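Local coordinates for protein pectate lyase II (Xanthomonas campestris pv. campestris, PDB 2QY1) that probably cleaves pectate by beta-elimination, as polysaccharide lyases of family 1 do, and is a secreted enzyme of polysaccharide degradation, at residues 31-36 with 69-74; 163-168 with 195-200; 210-215 with 233-238; 220-225 with 245-250. The protein carries 2 engineered substitutions. All blocks are in the same frame, centred on the assembly; numbering follows the deposited sequence.

How the contacts relate
The four contacts follow the parallel beta-helix from one end toward the other. Contact 1 joins the end of helix 23-32 and the loop after it to the turn 69-74; its centre lies about 24 Å from that of contact 2 and about 37 Å from that of contact 4, on the opposite side of the chain's centre. Contacts 2 and 4 touch: strands 193-202 and 215-226 are neighbours, and Asn221 of contact 4 probably bonds the turn of contact 2, its OD1 2.9 Å from Asn199 N. Contact 3 alternates with contact 4 along the chain, their centres about 20 Å apart, and carries the bound phosphate, probably left from the crystallisation liquor.

Contact 1 of 4, residues 31-36 with 69-74; sequences DSYSGS and KNKSDV
Tyr33 and Lys71 pass one another head to tail, each ending on backbone carbonyls of the other's segment. The phenol hydroxyl donates to the carbonyl of Ser72 (OH to O 2.6 Å), lying in the carbonyl plane, and that oxygen in turn sits at the ring edge, near the ring plane. Obliquely to the ring comes Val74, whose CG2 is 3.6 Å from Tyr33 CE2. With CG anti to the backbone N (chi1 177°), the ring swings forward along its own segment, and Gly35 N lies over the centre of one face. The hydroxyl also receives Gly38 N, which helps fix its rotation.

Lys71 runs out extended beyond CG, its methylenes lying against Gly35 (CG to CA 3.8 Å). Its NZ donates to Tyr33 O at 2.7 Å and to Ile30 O, gathering carbonyls at the C-terminal end of helix 23-32. A positive group there should interact favourably with the helix dipole. In the pectate lyase fold this helix caps the N-terminal end of the parallel beta-helix, and residues 69-74 form the turn between strands 65-69 and 74-78.

Next to the lysine along the chain, the backbone bond Ser72 N to Gly35 O (2.7 Å) ties the two loops. Asp73 OD1 lies 3.5 Å from Ser36 CA while accepting from Gly37 N, and its OD2 is held by Asn96.

Contact 2 of 4, residues 163-168 with 195-200; sequences HVTVSY and TYHHNR
Tyr168 lays one face of its ring against His198, whose CB stands 3.5 Å from the phenol centroid. The imidazole continues in nearly the same direction, planes 5° apart, but the rings are so offset that little of one lies over the other, and the phenol OH comes over the imidazole face. His197 meets the same phenol obliquely, CE1 to Tyr168 CE2 3.8 Å, and takes Ser167 CB over its own face, 3.7 Å from its centroid.

Behind this cluster, strands 164-167 and 195-197 pair in parallel as successive rungs of the beta-helix, with Val166 N to Thr195 O (2.7 Å) among four backbone bonds. Val166 and Tyr196 run alongside each other on the sheet face away from Thr165, Ser167 and His197, packed against strand 155-158. Ser167 OG is also bonded to Trp130 and Asp132, within the Trp-Val-Asp-His sequence characteristic of pectate lyases. A water bridges this serine and His197, 3.1 Å from Ser167 OG and 2.9 Å from His197 NE2.

His197 ND1 and His198 ND1 share an almost straight hydrogen bond of 3.0 Å, while Thr309 holds His198 NE2. One ND1 must accept, so the two imidazoles are probably not both doubly protonated.

Contact 3 of 4, residues 210-215 with 233-238; sequences LQRFGL and VRMGGI. Engineered in segment 210-215: Phe213 (natural residue Arg). With PO4 (phosphate ion), chain C.
Residues 210-212 run parallel to 233-234; a type I' turn from Arg234 to Gly237 follows, and the register has moved by one when Leu215 pairs with Ile238. Arg234 O is gripped by two donors from opposite faces of its plane: Phe213 N across the contact (3.1 Å) and Gly237 N within the turn.

The engineered Phe213, arginine in the natural protein, lies over the turn. Met235 CB sits above the centre of its ring, 3.6 Å from the centroid, while the sulfur SD stands farther off and oblique to the ring in a Met-aromatic contact. Met235 bends back at chi2 and chi3, which brings its methyl CE to 3.8 Å from Phe213 CZ.

On the other side of the strands, Gln211 is extended through CG (chi1 -180°, chi2 -172°) beside Val233. Its NE2 donates to Phe213 O (3.1 Å), nearly in its own amide plane, and weakly to Ile238 O, while Ser216 holds its OE1.

Arg212 and Arg234 both reach toward a phosphate ion, guanidinium planes 59° apart. Arg234 presents its edge, NH1 to O1 and NH2 to O4 each 2.8 Å, and Ser258 bonds its NE. Leu210 CD2 and the Arg212 guanidinium lie over one face of it, the two arginine NH2 atoms 3.2 Å apart beside the anion. Arg212 NH2 stays 3.9 Å from O4, its group anchored by Asp184 and Gly181 O.

Strand 176-180 flanks strand 210-212, Leu179 touching Leu210 and Arg212. Strand 238-242 continues from Ile238, its Ala239 packed on Gln211 and Val233, and strand 245-255 follows beyond 231-234.

Contact 4 of 4, residues 220-225 with 245-250; sequences NNYFNN and YFENIK
An interior aromatic stack of the parallel beta-helix is built here by Phe223 and Phe246, side by side on neighbouring rungs. They form an offset stack, centroids 4.6 Å apart and planes at 24°, with Phe246 CE2 over the Phe223 face but displaced toward its rim. Phe201 of the preceding rung meets Phe223 and Trp292 meets Phe246, both with tilted planes. Ile249 comes obliquely to the Phe223 ring, its CD1 3.8 Å from Phe223 CD1.

Strands 222-224 and 245-247 are almost exactly parallel, 3° apart, bonded through Tyr245 N to Asn221 O (2.9 Å) and Phe223 N to Tyr245 O (2.9 Å). Just before the first strand lies Asn221, whose amide bonds the backbone of the previous coil, consistent with the asparagine ladder known from pectate lyases, Asn199 preceding it on that coil.

The outward face carries Tyr222, Tyr245 and Glu247, covered in part by helix 314-321. The two tyrosine rings meet obliquely, CD1 of Tyr222 3.6 Å from CD2 of Tyr245. Tyr222, its CG anti to N (chi1 169°), reaches along the strand until its hydroxyl donates to Glu247 OE2 at 2.6 Å. That oxygen uses its anti lone pair and lies near the plane of the phenol ring. It also forms a salt bridge with Lys315, and the two donors together would be expected to stabilise a charged carboxylate.

Contact 1 of 4, residues 31-36 with 69-74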
# COMPACT_ATOMS: atom_id res chain seq x y z
N ASP A 31 7.15 9.98 20.43
CA ASP A 31 8.06 11.08 20.76
C ASP A 31 8.94 10.75 21.98
O ASP A 31 10.12 11.11 22.02
CB ASP A 31 7.30 12.38 21.03
CG ASP A 31 6.58 12.93 19.79
OD1 ASP A 31 6.84 12.46 18.65
OD2 ASP A 31 5.75 13.85 19.96
N SER A 32 8.35 10.08 22.97
CA SER A 32 9.03 9.73 24.22
C SER A 32 10.00 8.55 24.05
O SER A 32 10.96 8.42 24.80
CB SER A 32 8.01 9.40 25.31
OG SER A 32 7.18 10.51 25.58
N TYR A 33 9.72 7.71 23.06
CA TYR A 33 10.50 6.51 22.76
C TYR A 33 11.94 6.84 22.38
O TYR A 33 12.20 7.79 21.65
CB TYR A 33 9.78 5.75 21.64
CG TYR A 33 10.44 4.50 21.11
CD1 TYR A 33 10.89 3.49 21.97
CD2 TYR A 33 10.57 4.30 19.74
CE1 TYR A 33 11.48 2.33 21.46
CE2 TYR A 33 11.15 3.15 19.23
CZ TYR A 33 11.60 2.17 20.09
OH TYR A 33 12.18 1.03 19.58
N SER A 34 12.88 6.04 22.90
CA SER A 34 14.32 6.27 22.69
C SER A 34 14.75 6.14 21.22
O SER A 34 15.75 6.74 20.81
CB SER A 34 15.14 5.32 23.56
OG SER A 34 14.84 3.97 23.26
N GLY A 35 14.01 5.34 20.45
CA GLY A 35 14.27 5.18 19.02
C GLY A 35 14.68 3.79 18.59
O GLY A 35 14.71 3.49 17.40
N SER A 36 15.01 2.93 19.56
CA SER A 36 15.37 1.54 19.28
C SER A 36 15.14 0.66 20.51
O SER A 36 15.00 1.16 21.63
CB SER A 36 16.83 1.43 18.80
OG SER A 36 17.74 1.80 19.81
N LYS A 69 9.56 9.01 12.91
CA LYS A 69 10.69 9.61 12.21
C LYS A 69 12.01 9.28 12.89
O LYS A 69 12.21 9.59 14.07
CB LYS A 69 10.50 11.13 12.11
CG LYS A 69 11.60 11.86 11.35
CD LYS A 69 11.06 13.19 10.83
CE LYS A 69 12.16 14.12 10.40
NZ LYS A 69 11.62 15.48 10.11
N ASN A 70 12.91 8.64 12.14
CA ASN A 70 14.23 8.25 12.64
C ASN A 70 14.17 7.39 13.91
O ASN A 70 15.01 7.51 14.80
CB ASN A 70 15.13 9.47 12.85
CG ASN A 70 15.99 9.78 11.64
OD1 ASN A 70 15.49 10.02 10.54
ND2 ASN A 70 17.31 9.76 11.84
N LYS A 71 13.15 6.53 13.98
CA LYS A 71 13.00 5.60 15.09
C LYS A 71 12.67 4.21 14.55
O LYS A 71 12.03 4.07 13.51
CB LYS A 71 11.95 6.09 16.09
CG LYS A 71 12.32 7.43 16.73
CD LYS A 71 11.55 7.74 17.99
CE LYS A 71 11.96 9.12 18.50
NZ LYS A 71 11.26 9.50 19.76
N SER A 72 13.14 3.19 15.27
CA SER A 72 13.10 1.81 14.79
C SER A 72 12.47 0.87 15.80
O SER A 72 12.32 1.21 16.98
CB SER A 72 14.51 1.32 14.45
OG SER A 72 15.08 2.08 13.40
N ASP A 73 12.12 -0.33 15.34
CA ASP A 73 11.58 -1.40 16.19
C ASP A 73 10.23 -1.00 16.79
O ASP A 73 10.06 -1.00 18.01
CB ASP A 73 12.59 -1.79 17.28
CG ASP A 73 14.00 -1.97 16.75
OD1 ASP A 73 14.94 -1.42 17.38
OD2 ASP A 73 14.18 -2.63 15.71
N VAL A 74 9.29 -0.66 15.92
CA VAL A 74 7.99 -0.15 16.34
C VAL A 74 6.86 -1.00 15.75
O VAL A 74 6.86 -1.31 14.56
CB VAL A 74 7.79 1.33 15.93
CG1 VAL A 74 6.41 1.84 16.34
CG2 VAL A 74 8.88 2.22 16.53

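Contact 2 of 4, residues 163-168 with 195-200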
# COMPACT_ATOMS: atom_id res chain seq x y z
N HIS A 163 12.76 -3.32 1.03
CA HIS A 163 12.46 -4.53 1.80
C HIS A 163 11.20 -4.40 2.65
O HIS A 163 11.24 -4.29 3.88
CB HIS A 163 13.68 -5.00 2.59
CG HIS A 163 14.79 -5.49 1.71
ND1 HIS A 163 15.81 -4.67 1.28
CD2 HIS A 163 15.01 -6.70 1.14
CE1 HIS A 163 16.62 -5.36 0.50
NE2 HIS A 163 16.16 -6.59 0.40
N VAL A 164 10.07 -4.43 1.94
CA VAL A 164 8.75 -4.17 2.51
C VAL A 164 7.78 -5.26 2.06
O VAL A 164 7.80 -5.68 0.90
CB VAL A 164 8.22 -2.78 2.05
CG1 VAL A 164 6.80 -2.53 2.54
CG2 VAL A 164 9.15 -1.66 2.54
N THR A 165 6.95 -5.72 2.99
CA THR A 165 5.82 -6.57 2.65
C THR A 165 4.51 -5.82 2.91
O THR A 165 4.28 -5.31 4.01
CB THR A 165 5.84 -7.91 3.42
OG1 THR A 165 6.88 -8.74 2.89
CG2 THR A 165 4.51 -8.65 3.28
N VAL A 166 3.69 -5.76 1.87
CA VAL A 166 2.36 -5.17 1.93
C VAL A 166 1.39 -6.33 1.74
O VAL A 166 1.17 -6.78 0.61
CB VAL A 166 2.19 -4.10 0.81
CG1 VAL A 166 0.78 -3.52 0.81
CG2 VAL A 166 3.23 -2.98 0.96
N SER A 167 0.83 -6.83 2.84
CA SER A 167 0.05 -8.07 2.79
C SER A 167 -1.30 -8.01 3.50
O SER A 167 -1.44 -7.34 4.53
CB SER A 167 0.87 -9.24 3.35
OG SER A 167 1.31 -8.97 4.68
N TYR A 168 -2.28 -8.72 2.94
CA TYR A 168 -3.62 -8.87 3.53
C TYR A 168 -4.31 -7.55 3.88
O TYR A 168 -5.08 -7.49 4.84
CB TYR A 168 -3.57 -9.79 4.76
CG TYR A 168 -3.13 -11.20 4.47
CD1 TYR A 168 -4.05 -12.18 4.11
CD2 TYR A 168 -1.79 -11.56 4.56
CE1 TYR A 168 -3.65 -13.48 3.85
CE2 TYR A 168 -1.37 -12.87 4.29
CZ TYR A 168 -2.31 -13.82 3.94
OH TYR A 168 -1.92 -15.11 3.67
N THR A 195 7.08 -6.69 -1.72
CA THR A 195 6.15 -7.79 -1.96
C THR A 195 4.73 -7.33 -1.61
O THR A 195 4.47 -6.96 -0.47
CB THR A 195 6.52 -9.04 -1.15
OG1 THR A 195 7.90 -9.37 -1.37
CG2 THR A 195 5.65 -10.22 -1.55
N TYR A 196 3.85 -7.35 -2.60
CA TYR A 196 2.42 -7.12 -2.39
C TYR A 196 1.70 -8.45 -2.52
O TYR A 196 1.65 -9.02 -3.61
CB TYR A 196 1.86 -6.17 -3.46
CG TYR A 196 2.45 -4.78 -3.50
CD1 TYR A 196 3.58 -4.50 -4.26
CD2 TYR A 196 1.85 -3.73 -2.81
CE1 TYR A 196 4.11 -3.22 -4.32
CE2 TYR A 196 2.37 -2.44 -2.86
CZ TYR A 196 3.50 -2.19 -3.61
OH TYR A 196 4.02 -0.92 -3.66
N HIS A 197 1.14 -8.97 -1.43
CA HIS A 197 0.39 -10.23 -1.54
C HIS A 197 -0.85 -10.34 -0.67
O HIS A 197 -0.93 -9.75 0.41
CB HIS A 197 1.31 -11.45 -1.35
CG HIS A 197 1.74 -11.68 0.06
ND1 HIS A 197 1.07 -12.53 0.92
CD2 HIS A 197 2.80 -11.21 0.76
CE1 HIS A 197 1.68 -12.55 2.09
NE2 HIS A 197 2.73 -11.76 2.02
N HIS A 198 -1.83 -11.09 -1.18
CA HIS A 198 -3.11 -11.34 -0.50
C HIS A 198 -3.88 -10.07 -0.13
O HIS A 198 -4.68 -10.07 0.81
CB HIS A 198 -2.92 -12.25 0.72
CG HIS A 198 -2.62 -13.67 0.37
ND1 HIS A 198 -1.33 -14.16 0.29
CD2 HIS A 198 -3.44 -14.71 0.08
CE1 HIS A 198 -1.37 -15.44 -0.03
NE2 HIS A 198 -2.63 -15.80 -0.16
N ASN A 199 -3.64 -8.99 -0.88
CA ASN A 199 -4.40 -7.75 -0.70
C ASN A 199 -5.72 -7.80 -1.46
O ASN A 199 -5.84 -8.49 -2.47
CB ASN A 199 -3.58 -6.53 -1.15
CG ASN A 199 -2.26 -6.40 -0.42
OD1 ASN A 199 -1.19 -6.59 -1.00
ND2 ASN A 199 -2.33 -6.07 0.85
N ARG A 200 -6.71 -7.07 -0.94
CA ARG A 200 -8.01 -6.93 -1.59
C ARG A 200 -8.14 -5.50 -2.11
O ARG A 200 -8.16 -4.55 -1.33
CB ARG A 200 -9.14 -7.24 -0.61
CG ARG A 200 -10.51 -7.37 -1.25
CD ARG A 200 -11.57 -7.76 -0.24
NE ARG A 200 -12.91 -7.67 -0.82
CZ ARG A 200 -14.05 -7.88 -0.15
NH1 ARG A 200 -14.03 -8.20 1.14
NH2 ARG A 200 -15.21 -7.77 -0.78
O HOH W 1 2.99 -11.55 4.91

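Contact 3 of 4, residues 210-215 with 233-238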
# COMPACT_ATOMS: atom_id res chain seq x y z
N LEU A 210 1.21 1.73 -8.52
CA LEU A 210 2.01 2.46 -9.48
C LEU A 210 3.46 2.25 -9.05
O LEU A 210 3.88 2.72 -7.99
CB LEU A 210 1.66 3.96 -9.47
CG LEU A 210 2.20 4.88 -10.58
CD1 LEU A 210 1.61 6.28 -10.42
CD2 LEU A 210 3.73 4.95 -10.62
N GLN A 211 4.21 1.51 -9.87
CA GLN A 211 5.61 1.21 -9.55
C GLN A 211 6.56 1.97 -10.46
O GLN A 211 6.49 1.86 -11.69
CB GLN A 211 5.87 -0.29 -9.64
CG GLN A 211 7.31 -0.70 -9.31
CD GLN A 211 7.61 -2.16 -9.61
OE1 GLN A 211 6.70 -2.97 -9.76
NE2 GLN A 211 8.89 -2.49 -9.69
N ARG A 212 7.45 2.75 -9.85
CA ARG A 212 8.56 3.38 -10.56
C ARG A 212 9.87 2.81 -10.04
O ARG A 212 10.14 2.87 -8.83
CB ARG A 212 8.55 4.89 -10.34
CG ARG A 212 7.49 5.67 -11.09
CD ARG A 212 7.71 7.14 -10.82
NE ARG A 212 6.82 8.04 -11.55
CZ ARG A 212 5.71 8.57 -11.06
NH1 ARG A 212 5.32 8.30 -9.82
NH2 ARG A 212 4.98 9.39 -11.80
N PHE A 213 10.69 2.26 -10.95
CA PHE A 213 11.99 1.66 -10.62
C PHE A 213 11.85 0.42 -9.73
O PHE A 213 10.74 0.01 -9.39
CB PHE A 213 12.94 2.68 -9.95
CG PHE A 213 13.06 3.99 -10.68
CD1 PHE A 213 13.99 4.15 -11.71
CD2 PHE A 213 12.28 5.08 -10.31
CE1 PHE A 213 14.10 5.37 -12.38
CE2 PHE A 213 12.39 6.30 -10.97
CZ PHE A 213 13.31 6.45 -12.00
N GLY A 214 12.99 -0.17 -9.37
CA GLY A 214 13.04 -1.26 -8.39
C GLY A 214 12.43 -2.57 -8.84
O GLY A 214 12.08 -2.75 -10.01
N LEU A 215 12.32 -3.50 -7.89
CA LEU A 215 11.74 -4.81 -8.15
C LEU A 215 10.57 -5.05 -7.22
O LEU A 215 10.61 -4.66 -6.05
CB LEU A 215 12.78 -5.92 -7.97
CG LEU A 215 14.09 -5.83 -8.77
CD1 LEU A 215 15.07 -6.89 -8.29
CD2 LEU A 215 13.84 -5.97 -10.27
N VAL A 233 3.59 -0.52 -14.13
CA VAL A 233 5.03 -0.64 -13.93
C VAL A 233 5.77 0.32 -14.86
O VAL A 233 5.56 0.30 -16.07
CB VAL A 233 5.52 -2.09 -14.17
CG1 VAL A 233 6.94 -2.26 -13.66
CG2 VAL A 233 4.60 -3.09 -13.48
N ARG A 234 6.64 1.14 -14.29
CA ARG A 234 7.24 2.27 -15.00
C ARG A 234 8.71 2.47 -14.65
O ARG A 234 9.20 1.90 -13.67
CB ARG A 234 6.45 3.55 -14.69
CG ARG A 234 5.04 3.59 -15.26
CD ARG A 234 4.08 4.36 -14.37
NE ARG A 234 4.27 5.81 -14.48
CZ ARG A 234 3.35 6.72 -14.17
NH1 ARG A 234 2.15 6.35 -13.74
NH2 ARG A 234 3.62 8.01 -14.31
N MET A 235 9.40 3.28 -15.46
CA MET A 235 10.79 3.68 -15.21
C MET A 235 11.78 2.52 -15.01
O MET A 235 12.61 2.56 -14.10
CB MET A 235 10.87 4.67 -14.04
CG MET A 235 10.20 6.02 -14.28
SD MET A 235 10.67 6.83 -15.82
CE MET A 235 12.45 7.01 -15.63
N GLY A 236 11.67 1.50 -15.86
CA GLY A 236 12.59 0.36 -15.80
C GLY A 236 12.33 -0.62 -14.66
O GLY A 236 13.07 -1.60 -14.51
N GLY A 237 11.30 -0.35 -13.86
CA GLY A 237 10.88 -1.28 -12.82
C GLY A 237 10.48 -2.62 -13.40
O GLY A 237 10.02 -2.70 -14.55
N ILE A 238 10.68 -3.69 -12.64
CA ILE A 238 10.23 -5.02 -13.05
C ILE A 238 9.34 -5.60 -11.96
O ILE A 238 9.67 -5.54 -10.78
CB ILE A 238 11.42 -5.97 -13.37
CG1 ILE A 238 12.31 -5.38 -14.47
CG2 ILE A 238 10.92 -7.36 -13.77
CD1 ILE A 238 13.64 -6.09 -14.68
P PO4 C . 0.13 9.51 -13.82
O1 PO4 C . -0.09 8.02 -13.69
O2 PO4 C . -0.61 10.23 -12.72
O3 PO4 C . -0.40 9.98 -15.16
O4 PO4 C . 1.61 9.82 -13.72

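Contact 4 of 4, residues 220-225 with 245-250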
# COMPACT_ATOMS: atom_id res chain seq x y z
N ASN A 220 -1.08 -13.33 -5.49
CA ASN A 220 -2.27 -13.70 -4.69
C ASN A 220 -3.14 -12.52 -4.25
O ASN A 220 -3.82 -12.59 -3.22
CB ASN A 220 -1.88 -14.55 -3.47
CG ASN A 220 -1.45 -15.95 -3.83
OD1 ASN A 220 -1.70 -16.44 -4.94
ND2 ASN A 220 -0.81 -16.62 -2.89
N ASN A 221 -3.12 -11.44 -5.03
CA ASN A 221 -3.99 -10.29 -4.79
C ASN A 221 -5.29 -10.42 -5.59
O ASN A 221 -5.30 -11.00 -6.68
CB ASN A 221 -3.30 -8.98 -5.15
CG ASN A 221 -2.00 -8.78 -4.41
OD1 ASN A 221 -1.99 -8.48 -3.21
ND2 ASN A 221 -0.88 -8.94 -5.11
N TYR A 222 -6.37 -9.89 -5.03
CA TYR A 222 -7.67 -9.92 -5.69
C TYR A 222 -8.06 -8.51 -6.13
O TYR A 222 -8.09 -7.58 -5.31
CB TYR A 222 -8.74 -10.53 -4.77
CG TYR A 222 -10.17 -10.38 -5.24
CD1 TYR A 222 -10.58 -10.88 -6.48
CD2 TYR A 222 -11.13 -9.75 -4.43
CE1 TYR A 222 -11.90 -10.74 -6.91
CE2 TYR A 222 -12.45 -9.61 -4.85
CZ TYR A 222 -12.83 -10.11 -6.09
OH TYR A 222 -14.13 -9.98 -6.52
N PHE A 223 -8.31 -8.36 -7.43
CA PHE A 223 -8.70 -7.08 -8.03
C PHE A 223 -10.15 -7.19 -8.50
O PHE A 223 -10.51 -8.15 -9.18
CB PHE A 223 -7.82 -6.75 -9.24
CG PHE A 223 -6.35 -6.63 -8.93
CD1 PHE A 223 -5.73 -5.38 -8.96
CD2 PHE A 223 -5.58 -7.75 -8.64
CE1 PHE A 223 -4.36 -5.26 -8.69
CE2 PHE A 223 -4.22 -7.64 -8.37
CZ PHE A 223 -3.61 -6.39 -8.39
N ASN A 224 -10.96 -6.21 -8.14
CA ASN A 224 -12.35 -6.15 -8.60
C ASN A 224 -12.82 -4.71 -8.67
O ASN A 224 -12.67 -3.96 -7.70
CB ASN A 224 -13.27 -6.97 -7.70
CG ASN A 224 -14.69 -7.07 -8.24
OD1 ASN A 224 -15.66 -6.93 -7.49
ND2 ASN A 224 -14.82 -7.32 -9.54
N ASN A 225 -13.40 -4.33 -9.81
CA ASN A 225 -13.87 -2.97 -10.05
C ASN A 225 -12.75 -1.93 -9.91
O ASN A 225 -12.81 -1.02 -9.08
CB ASN A 225 -15.10 -2.65 -9.19
CG ASN A 225 -16.32 -3.46 -9.61
OD1 ASN A 225 -16.96 -4.12 -8.78
ND2 ASN A 225 -16.64 -3.44 -10.89
N TYR A 245 -5.89 -12.72 -8.92
CA TYR A 245 -7.24 -12.93 -9.41
C TYR A 245 -7.76 -11.58 -9.92
O TYR A 245 -8.00 -10.67 -9.13
CB TYR A 245 -8.13 -13.46 -8.28
CG TYR A 245 -9.47 -14.04 -8.70
CD1 TYR A 245 -9.71 -15.41 -8.61
CD2 TYR A 245 -10.50 -13.23 -9.17
CE1 TYR A 245 -10.93 -15.96 -8.98
CE2 TYR A 245 -11.73 -13.76 -9.54
CZ TYR A 245 -11.94 -15.13 -9.44
OH TYR A 245 -13.15 -15.67 -9.81
N PHE A 246 -7.90 -11.46 -11.24
CA PHE A 246 -8.36 -10.23 -11.88
C PHE A 246 -9.79 -10.38 -12.40
O PHE A 246 -10.10 -11.36 -13.08
CB PHE A 246 -7.46 -9.85 -13.06
CG PHE A 246 -6.03 -9.56 -12.69
CD1 PHE A 246 -5.05 -10.54 -12.84
CD2 PHE A 246 -5.66 -8.29 -12.24
CE1 PHE A 246 -3.72 -10.27 -12.52
CE2 PHE A 246 -4.33 -8.02 -11.92
CZ PHE A 246 -3.36 -9.01 -12.05
N GLU A 247 -10.65 -9.41 -12.08
CA GLU A 247 -11.97 -9.30 -12.71
C GLU A 247 -12.49 -7.87 -12.64
O GLU A 247 -12.10 -7.11 -11.74
CB GLU A 247 -12.98 -10.28 -12.11
CG GLU A 247 -13.27 -10.09 -10.62
CD GLU A 247 -14.33 -11.05 -10.10
OE1 GLU A 247 -14.94 -11.78 -10.91
OE2 GLU A 247 -14.55 -11.08 -8.87
N ASN A 248 -13.36 -7.51 -13.58
CA ASN A 248 -13.92 -6.15 -13.67
C ASN A 248 -12.83 -5.08 -13.49
O ASN A 248 -12.89 -4.25 -12.59
CB ASN A 248 -15.06 -5.97 -12.66
CG ASN A 248 -16.15 -7.02 -12.81
OD1 ASN A 248 -16.48 -7.73 -11.86
ND2 ASN A 248 -16.70 -7.13 -14.01
N ILE A 249 -11.82 -5.14 -14.36
CA ILE A 249 -10.65 -4.27 -14.24
C ILE A 249 -10.22 -3.74 -15.60
O ILE A 249 -10.16 -4.50 -16.58
CB ILE A 249 -9.47 -5.00 -13.49
CG1 ILE A 249 -8.21 -4.12 -13.45
CG2 ILE A 249 -9.17 -6.37 -14.11
CD1 ILE A 249 -7.20 -4.50 -12.36
N LYS A 250 -9.97 -2.44 -15.66
CA LYS A 250 -9.44 -1.80 -16.87
C LYS A 250 -7.93 -1.69 -16.74
O LYS A 250 -7.42 -1.35 -15.67
CB LYS A 250 -10.07 -0.42 -17.07
CG LYS A 250 -9.71 0.23 -18.39
CD LYS A 250 -10.49 1.52 -18.61
CE LYS A 250 -10.17 2.12 -19.96
NZ LYS A 250 -11.15 3.18 -20.33